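Local structure of phosphoserine aminotransferase (Bacillus circulans, 2C0R) at residues A[152-157]-A[333-338]; A[270-275]-A[295-300]; A[149-152]-A[157-160]; A[301-304]-A[309-312]. The protein catalyses the reversible, pyridoxal-phosphate-dependent transamination that makes phosphoserine from 3-phosphohydroxypyruvate, and likewise phosphohydroxythreonine, with glutamate as amino donor. The protein carries 1 engineered substitution. All blocks are in the same frame, centred on the assembly; numbering follows the deposited sequence.

Interaction 1: A[152-157]-A[333-338]. With PLP (pyridoxal-5'-phosphate), chain C.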
# COMPACT_ATOMS: atom_id res chain seq x y z
N GLU A 152 3.16 -5.98 22.06
CA GLU A 152 4.30 -5.10 21.87
C GLU A 152 5.40 -5.95 21.22
O GLU A 152 6.14 -6.64 21.95
CB GLU A 152 4.75 -4.52 23.21
CG GLU A 152 3.86 -3.36 23.64
CD GLU A 152 4.08 -2.07 22.88
OE1 GLU A 152 4.80 -2.06 21.87
OE2 GLU A 152 3.52 -1.03 23.30
N THR A 153 5.43 -5.81 19.93
CA THR A 153 6.27 -6.62 19.05
C THR A 153 7.75 -6.53 19.36
O THR A 153 8.45 -7.52 19.14
CB THR A 153 6.08 -6.08 17.60
OG1 THR A 153 4.70 -5.70 17.50
CG2 THR A 153 6.43 -7.18 16.63
N ILE A 154 8.21 -5.35 19.81
CA ILE A 154 9.65 -5.18 20.04
C ILE A 154 10.06 -5.67 21.42
O ILE A 154 11.14 -6.26 21.58
CB ILE A 154 10.04 -3.69 19.81
CG1 ILE A 154 10.05 -3.41 18.31
CG2 ILE A 154 11.35 -3.35 20.50
CD1 ILE A 154 10.11 -1.95 17.92
N GLU A 155 9.22 -5.39 22.42
CA GLU A 155 9.55 -5.80 23.78
C GLU A 155 9.19 -7.26 24.06
O GLU A 155 9.81 -7.89 24.93
CB GLU A 155 8.84 -4.88 24.77
CG GLU A 155 9.61 -3.57 25.01
CD GLU A 155 9.45 -2.52 23.94
OE1 GLU A 155 8.32 -2.47 23.41
OE2 GLU A 155 10.32 -1.73 23.51
N GLY A 156 8.23 -7.83 23.33
CA GLY A 156 7.85 -9.21 23.55
C GLY A 156 6.79 -9.36 24.65
O GLY A 156 6.71 -10.42 25.27
N ALA A 157 5.94 -8.35 24.87
CA ALA A 157 4.91 -8.39 25.88
C ALA A 157 3.55 -8.43 25.18
O ALA A 157 3.38 -7.90 24.06
CB ALA A 157 4.95 -7.19 26.83
N GLY A 333 19.30 -7.82 22.36
CA GLY A 333 18.82 -9.16 22.63
C GLY A 333 18.47 -9.85 21.31
O GLY A 333 18.93 -9.50 20.22
N LEU A 334 17.65 -10.87 21.47
CA LEU A 334 17.13 -11.74 20.45
C LEU A 334 15.60 -11.70 20.52
O LEU A 334 15.00 -11.37 21.55
CB LEU A 334 17.55 -13.20 20.64
CG LEU A 334 19.05 -13.52 20.57
CD1 LEU A 334 19.73 -13.04 19.28
CD2 LEU A 334 19.80 -12.94 21.75
N ARG A 335 15.03 -12.02 19.37
CA ARG A 335 13.57 -12.01 19.26
C ARG A 335 13.20 -13.11 18.26
O ARG A 335 13.59 -13.01 17.09
CB ARG A 335 13.05 -10.67 18.75
CG ARG A 335 11.54 -10.69 18.52
CD ARG A 335 11.01 -9.27 18.26
NE ARG A 335 11.70 -8.65 17.12
CZ ARG A 335 11.33 -7.53 16.51
NH1 ARG A 335 10.23 -6.86 16.89
NH2 ARG A 335 12.05 -7.06 15.49
N ALA A 336 12.48 -14.11 18.72
CA ALA A 336 11.94 -15.15 17.88
C ALA A 336 10.48 -14.80 17.61
O ALA A 336 9.68 -14.92 18.53
CB ALA A 336 12.05 -16.51 18.57
N SER A 337 10.22 -14.38 16.38
CA SER A 337 8.84 -14.05 16.00
C SER A 337 8.16 -15.29 15.44
O SER A 337 8.74 -15.92 14.54
CB SER A 337 8.87 -12.89 15.01
OG SER A 337 9.42 -11.73 15.62
N ILE A 338 7.00 -15.61 16.02
CA ILE A 338 6.44 -16.94 15.82
C ILE A 338 4.96 -16.84 15.49
O ILE A 338 4.09 -17.57 15.96
CB ILE A 338 6.70 -17.85 17.03
CG1 ILE A 338 6.30 -17.16 18.34
CG2 ILE A 338 8.16 -18.30 17.06
CD1 ILE A 338 6.41 -18.18 19.50
N1 PLP C . 2.29 -1.52 15.58
C2 PLP C . 2.84 -2.73 15.87
C2A PLP C . 2.36 -3.42 17.15
C3 PLP C . 3.77 -3.30 15.04
O3 PLP C . 4.28 -4.53 15.29
C4 PLP C . 4.08 -2.65 13.86
C4A PLP C . 5.11 -3.28 12.92
C5 PLP C . 3.57 -1.39 13.62
C6 PLP C . 2.61 -0.85 14.43
C5A PLP C . 4.03 -0.58 12.41
O4P PLP C . 3.46 -1.11 11.22
P PLP C . 3.75 -0.48 9.78
O1P PLP C . 2.82 -1.21 8.85
O2P PLP C . 5.21 -0.78 9.53
O3P PLP C . 3.47 0.97 9.90
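Arg335, on strand 334-337, reaches across to the turn at Thr153 and Ile154, and its side chain carries the contact. CB leads toward residues 152-157, and CG stands anti to the backbone N (chi1 175°), which continues the chain straight out from the strand. CD comes 3.2 Å from Thr153 O. A bend at chi3 then turns the guanidinium group so that NH1 lies 2.9 Å from the same Thr153 O, an almost straight hydrogen bond with 169° at the hydrogen. The oxygen lies in the guanidinium plane, at its edge, but the nitrogen sits well above the carbonyl plane of Thr153 and does not use a lone-pair direction. NH1 also packs 3.7 Å from CG1 of Ile154 and 3.8 Å from CG2 of Thr153.

The Thr153 hydroxyl turns to the cofactor: OG1 is hydrogen-bonded to O3 of the pyridoxal phosphate at 2.5 Å, and also to Ser176. A G1 beta bulge pairs both Gly156 and Ala157 with Glu152, the bond from Ala157 N to Glu152 O being weak.

One residue thus meets the cofactor's phenolic oxygen through its hydroxyl and a buried arginine through its carbonyl; the positive charge would probably draw electron density toward that carbonyl oxygen, and the bond probably restrains the backbone that carries OG1.

Interaction 2: A[270-275]-A[295-300]; sequences KKASLI and RSDMNI
Ala272, on helix 260-280, and Asp297, in the turn leading into strand 299-303, bring their backbones to 5.4 Å between CA atoms, the nearest approach of the two segments. This is helix-on-sheet packing: the helix lies over one face of the three-stranded antiparallel sheet, and Ala272 and Ile275, one turn apart, both point toward the sheet. Ile300 answers from the strand. Its CG1 is anti to its own carbonyl carbon (chi1 -61°) and the chain is then extended, which carries CD1 to 3.8 Å from both CB and CG2 of Ile275. The two isoleucines cross at a slant, with CG2 of each 4.0 Å apart. The same CD1 is 4.1 Å from CB of Ala272, so one methyl group touches both helix residues. Tyr276 and Ile279 also pack on Ile300.

The turn is fixed by Ser296, whose OG accepts from Met298 N at 2.9 Å and from Asn299 N at 3.0 Å, an ST turn and ST motif on one oxygen. Asp297 directs its carboxylate to the helix, where OD2 forms a salt bridge with Arg269. Its other oxygen, OD1, rests 3.2 Å from the methyl carbon CB of Ala272.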
# COMPACT_ATOMS: atom_id res chain seq x y z
N LYS A 270 1.63 -23.92 21.62
CA LYS A 270 2.59 -25.01 21.61
C LYS A 270 3.97 -24.56 21.18
O LYS A 270 5.00 -24.94 21.73
CB LYS A 270 2.03 -26.06 20.66
CG LYS A 270 2.96 -27.21 20.30
CD LYS A 270 2.23 -28.13 19.33
CE LYS A 270 3.17 -29.19 18.77
NZ LYS A 270 2.44 -29.94 17.70
N LYS A 271 4.00 -23.75 20.10
CA LYS A 271 5.26 -23.18 19.64
C LYS A 271 5.94 -22.34 20.71
O LYS A 271 7.14 -22.48 20.98
CB LYS A 271 5.05 -22.28 18.40
CG LYS A 271 4.69 -23.08 17.16
CD LYS A 271 3.78 -22.30 16.19
CE LYS A 271 4.21 -20.88 15.95
NZ LYS A 271 3.36 -20.23 14.92
N ALA A 272 5.18 -21.43 21.32
CA ALA A 272 5.76 -20.52 22.30
C ALA A 272 6.25 -21.31 23.52
O ALA A 272 7.30 -20.97 24.06
CB ALA A 272 4.70 -19.50 22.72
N SER A 273 5.47 -22.32 23.90
CA SER A 273 5.79 -23.07 25.12
C SER A 273 7.14 -23.73 24.91
O SER A 273 7.95 -23.77 25.85
CB SER A 273 4.70 -24.10 25.35
OG SER A 273 5.03 -24.99 26.44
N LEU A 274 7.40 -24.25 23.71
CA LEU A 274 8.69 -24.93 23.51
C LEU A 274 9.86 -23.99 23.68
O LEU A 274 10.90 -24.29 24.28
CB LEU A 274 8.65 -25.52 22.09
CG LEU A 274 9.82 -26.47 21.82
CD1 LEU A 274 9.54 -27.82 22.46
CD2 LEU A 274 10.01 -26.59 20.33
N ILE A 275 9.70 -22.77 23.15
CA ILE A 275 10.81 -21.84 23.18
C ILE A 275 10.96 -21.23 24.56
O ILE A 275 12.08 -21.08 25.07
CB ILE A 275 10.60 -20.77 22.11
CG1 ILE A 275 10.64 -21.38 20.71
CG2 ILE A 275 11.64 -19.69 22.29
CD1 ILE A 275 9.99 -20.48 19.65
N ARG A 295 4.40 -12.36 28.97
CA ARG A 295 5.00 -12.95 27.79
C ARG A 295 4.08 -13.00 26.58
O ARG A 295 2.96 -13.47 26.65
CB ARG A 295 5.42 -14.39 28.12
CG ARG A 295 6.76 -14.41 28.86
CD ARG A 295 7.10 -15.81 29.35
NE ARG A 295 8.49 -15.76 29.85
CZ ARG A 295 9.11 -16.85 30.32
NH1 ARG A 295 8.44 -18.00 30.35
NH2 ARG A 295 10.36 -16.74 30.74
N SER A 296 4.67 -12.60 25.45
CA SER A 296 3.99 -12.77 24.18
C SER A 296 4.15 -14.16 23.60
O SER A 296 5.21 -14.77 23.69
CB SER A 296 4.60 -11.76 23.21
OG SER A 296 4.09 -11.93 21.89
N ASP A 297 3.08 -14.63 22.97
CA ASP A 297 3.13 -15.86 22.20
C ASP A 297 3.45 -15.56 20.74
O ASP A 297 3.49 -16.52 19.98
CB ASP A 297 1.84 -16.66 22.23
CG ASP A 297 1.79 -17.58 23.46
OD1 ASP A 297 2.70 -17.55 24.31
OD2 ASP A 297 0.81 -18.33 23.58
N MET A 298 3.68 -14.32 20.37
CA MET A 298 3.98 -13.95 18.99
C MET A 298 5.44 -13.53 18.83
O MET A 298 6.02 -13.76 17.79
CB MET A 298 3.09 -12.77 18.53
CG MET A 298 1.61 -13.16 18.46
SD MET A 298 1.19 -14.00 16.93
CE MET A 298 1.24 -15.72 17.43
N ASN A 299 5.99 -12.82 19.81
CA ASN A 299 7.37 -12.33 19.72
C ASN A 299 8.06 -12.66 21.05
O ASN A 299 7.75 -12.02 22.05
CB ASN A 299 7.50 -10.82 19.41
CG ASN A 299 6.64 -10.41 18.23
OD1 ASN A 299 5.49 -10.01 18.39
ND2 ASN A 299 7.23 -10.49 17.04
N ILE A 300 8.94 -13.65 21.01
CA ILE A 300 9.62 -14.06 22.23
C ILE A 300 10.98 -13.42 22.30
O ILE A 300 11.84 -13.64 21.46
CB ILE A 300 9.74 -15.58 22.24
CG1 ILE A 300 8.35 -16.22 22.21
CG2 ILE A 300 10.61 -16.01 23.40
CD1 ILE A 300 8.39 -17.73 22.35

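Interaction 3: A[149-152]-A[157-160]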
# COMPACT_ATOMS: atom_id res chain seq x y z
N THR A 149 -2.04 -1.32 22.78
CA THR A 149 -1.28 -2.17 21.88
C THR A 149 -1.39 -3.58 22.40
O THR A 149 -0.89 -3.85 23.51
CB THR A 149 0.18 -1.68 21.86
OG1 THR A 149 0.15 -0.26 21.66
CG2 THR A 149 0.98 -2.31 20.74
N SER A 150 -2.05 -4.48 21.67
CA SER A 150 -2.31 -5.79 22.21
C SER A 150 -1.01 -6.59 22.37
O SER A 150 -0.91 -7.33 23.35
CB SER A 150 -3.27 -6.62 21.37
OG SER A 150 -2.77 -6.72 20.05
N ASN A 151 -0.11 -6.43 21.43
CA ASN A 151 1.15 -7.18 21.49
C ASN A 151 2.26 -6.22 21.16
O ASN A 151 2.24 -5.65 20.05
CB ASN A 151 1.08 -8.34 20.50
CG ASN A 151 2.32 -9.25 20.59
OD1 ASN A 151 2.35 -10.08 21.50
ND2 ASN A 151 3.25 -9.13 19.68
N GLU A 152 3.16 -5.98 22.06
CA GLU A 152 4.30 -5.10 21.87
C GLU A 152 5.40 -5.95 21.22
O GLU A 152 6.14 -6.64 21.95
CB GLU A 152 4.75 -4.52 23.21
CG GLU A 152 3.86 -3.36 23.64
CD GLU A 152 4.08 -2.07 22.88
OE1 GLU A 152 4.80 -2.06 21.87
OE2 GLU A 152 3.52 -1.03 23.30
N ALA A 157 5.94 -8.35 24.87
CA ALA A 157 4.91 -8.39 25.88
C ALA A 157 3.55 -8.43 25.18
O ALA A 157 3.38 -7.90 24.06
CB ALA A 157 4.95 -7.19 26.83
N GLN A 158 2.57 -9.03 25.82
CA GLN A 158 1.25 -9.19 25.21
C GLN A 158 0.16 -9.21 26.28
O GLN A 158 0.28 -9.93 27.30
CB GLN A 158 1.25 -10.53 24.45
CG GLN A 158 -0.09 -10.72 23.70
CD GLN A 158 -0.00 -12.05 22.94
OE1 GLN A 158 0.69 -13.01 23.40
NE2 GLN A 158 -0.67 -12.12 21.79
N PHE A 159 -0.90 -8.46 26.06
CA PHE A 159 -2.08 -8.58 26.92
C PHE A 159 -2.83 -9.87 26.66
O PHE A 159 -3.03 -10.26 25.51
CB PHE A 159 -3.08 -7.43 26.68
CG PHE A 159 -2.63 -6.10 27.22
CD1 PHE A 159 -2.18 -5.08 26.41
CD2 PHE A 159 -2.66 -5.86 28.61
CE1 PHE A 159 -1.78 -3.85 26.92
CE2 PHE A 159 -2.27 -4.62 29.12
CZ PHE A 159 -1.81 -3.61 28.28
N LYS A 160 -3.25 -10.47 27.77
CA LYS A 160 -4.11 -11.65 27.63
C LYS A 160 -5.59 -11.29 27.62
O LYS A 160 -6.41 -12.11 27.28
CB LYS A 160 -3.93 -12.63 28.79
CG LYS A 160 -2.46 -13.05 28.94
CD LYS A 160 -2.44 -14.05 30.12
CE LYS A 160 -1.08 -14.03 30.80
NZ LYS A 160 -0.06 -14.52 29.87
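Asn151 and Gln158 face each other as a non-hydrogen-bonded pair in a short antiparallel hairpin, with CA atoms 4.2 Å apart. Both CG atoms stand anti to their backbone N (chi1 -175° in Asn151, -176° in Gln158), and the amide planes are turned 72° apart. OD1 of Asn151 lies against the aliphatic part of Gln158, 3.2 Å from CB and 3.3 Å from CG. Each amide has its partners elsewhere, Asn151 with Ser296, Asn299 and Ser176, Gln158 with Asp177 through NE2 and Asp297 N through OE1; Asn151 also touches the pyridoxal phosphate. Replacing Gln158 by an alanine would probably leave Asp297 N and the Asp177 carboxylate without this amide mate and open a gap beside OD1 of Asn151.

Next along the hairpin, Phe159 N donates to Ser150 O at 2.9 Å. Thr149 O lies in the plane of the Phe159 ring at its edge, 3.4 Å from CD1.

The hairpin continues from strand 143-149 of the seven-stranded mixed sheet, and Thr149 packs on Trp103 and Ala104 of helix 102-114. On the side of Asn151 it meets the 296-299 turn leading into strand 299-303.

Interaction 4: A[301-304]-A[309-312]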
# COMPACT_ATOMS: atom_id res chain seq x y z
N THR A 301 11.15 -12.61 23.33
CA THR A 301 12.41 -11.86 23.42
C THR A 301 13.24 -12.42 24.55
O THR A 301 12.74 -12.84 25.60
CB THR A 301 12.12 -10.37 23.61
OG1 THR A 301 11.20 -10.26 24.72
CG2 THR A 301 11.42 -9.81 22.35
N PHE A 302 14.54 -12.47 24.28
CA PHE A 302 15.45 -13.01 25.30
C PHE A 302 16.86 -12.47 25.07
O PHE A 302 17.18 -11.91 24.03
CB PHE A 302 15.41 -14.55 25.31
CG PHE A 302 15.76 -15.26 24.02
CD1 PHE A 302 16.98 -15.90 23.93
CD2 PHE A 302 14.92 -15.27 22.93
CE1 PHE A 302 17.33 -16.58 22.78
CE2 PHE A 302 15.26 -15.96 21.77
CZ PHE A 302 16.49 -16.61 21.70
N ARG A 303 17.68 -12.66 26.13
CA ARG A 303 19.00 -12.11 26.12
C ARG A 303 20.01 -13.17 26.55
O ARG A 303 19.66 -14.11 27.27
CB ARG A 303 19.18 -10.96 27.11
CG ARG A 303 18.21 -9.84 27.16
CD ARG A 303 18.67 -8.86 28.24
NE ARG A 303 18.06 -7.56 28.10
CZ ARG A 303 17.90 -6.67 27.16
NH1 ARG A 303 18.33 -6.81 25.91
NH2 ARG A 303 17.24 -5.54 27.46
N LEU A 304 21.24 -12.95 26.10
CA LEU A 304 22.37 -13.73 26.64
C LEU A 304 23.18 -12.81 27.55
O LEU A 304 22.76 -11.70 27.81
CB LEU A 304 23.23 -14.27 25.51
CG LEU A 304 22.64 -15.44 24.73
CD1 LEU A 304 21.39 -15.07 23.97
CD2 LEU A 304 23.73 -15.92 23.77
N LEU A 309 28.02 -12.08 22.99
CA LEU A 309 27.47 -13.42 22.83
C LEU A 309 26.25 -13.44 21.92
O LEU A 309 26.09 -14.39 21.14
CB LEU A 309 27.08 -13.98 24.21
CG LEU A 309 28.13 -14.77 25.01
CD1 LEU A 309 27.59 -15.03 26.40
CD2 LEU A 309 28.50 -16.05 24.27
N GLU A 310 25.44 -12.39 22.07
CA GLU A 310 24.25 -12.27 21.24
C GLU A 310 24.64 -12.14 19.77
O GLU A 310 24.05 -12.79 18.93
CB GLU A 310 23.41 -11.04 21.65
CG GLU A 310 22.89 -11.31 23.07
CD GLU A 310 22.13 -10.14 23.65
OE1 GLU A 310 22.17 -8.99 23.16
OE2 GLU A 310 21.43 -10.36 24.64
N LYS A 311 25.65 -11.31 19.46
CA LYS A 311 26.10 -11.25 18.08
C LYS A 311 26.56 -12.61 17.58
O LYS A 311 26.31 -13.03 16.44
CB LYS A 311 27.24 -10.22 18.01
CG LYS A 311 28.39 -10.65 17.13
CD LYS A 311 29.56 -11.29 17.90
CE LYS A 311 30.42 -12.02 16.86
NZ LYS A 311 29.54 -12.58 15.80
N GLU A 312 27.27 -13.35 18.43
CA GLU A 312 27.78 -14.67 18.08
C GLU A 312 26.62 -15.63 17.81
O GLU A 312 26.64 -16.38 16.84
CB GLU A 312 28.67 -15.21 19.20
CG GLU A 312 29.27 -16.56 18.83
CD GLU A 312 30.47 -16.38 17.93
OE1 GLU A 312 30.92 -15.22 17.74
OE2 GLU A 312 30.96 -17.40 17.41
O HOH W 1 21.19 -7.85 25.73
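Glu310, in the first turn of helix 307-319, reaches back to the end of strand 299-303 and accepts a hydrogen bond from Leu304 N. OE2 lies 3.0 Å from that nitrogen and uses its anti lone pair; the angle at the hydrogen is 155°. An extended chain beyond CG (chi2 176°) lets the carboxylate span from helix to strand, its methylene CG running 3.9 Å from CB of Leu304 as the two side chains pass in opposite directions. Beside it, CD2 of Leu304 touches CB of Leu309 at 3.9 Å, the leucines crossing at about a right angle.

Further out, one water donates to Glu310 OE2 at 2.7 Å and accepts a weak bond from Arg303 NH1, which also donates to Val331 O. OE1 takes a weak hydrogen bond from Gly333 N. Leu304 is covered further by Leu334 and by Phe357 of helix 344-361.

With a leucine in place of Glu310, Leu304 N would probably lose its acceptor and the water its link to the helix.

The carboxylate thus ties helix to strand by backbone N-H and water; Arg303 would probably favour its charged form, although NH1 is 4.9 Å from OE2 and the charged groups do not touch.

Interactions 1, 2 and 4 meet on the three-stranded sheet, where 334-337 and 299-303 are neighbours: Ala336 N lies 2.9 Å from Ile300 O, and Leu334 N 2.8 Å from Phe302 O. Interactions 1 and 3 are two parts of one hairpin and share Glu152 and Ala157. That hairpin connects the cofactor to the sheet, since Asn151 OD1 is 2.6 Å from Ser296 OG of interaction 2, and Glu155 O of interaction 1 is 2.8 Å from Thr301 OG1 of interaction 4. The pyridoxal phosphate is touched in interactions 1 and 3; the side chain of Ile300 is about 11 Å from that of Thr153, and the centres of interactions 3 and 4 are about 22 Å apart.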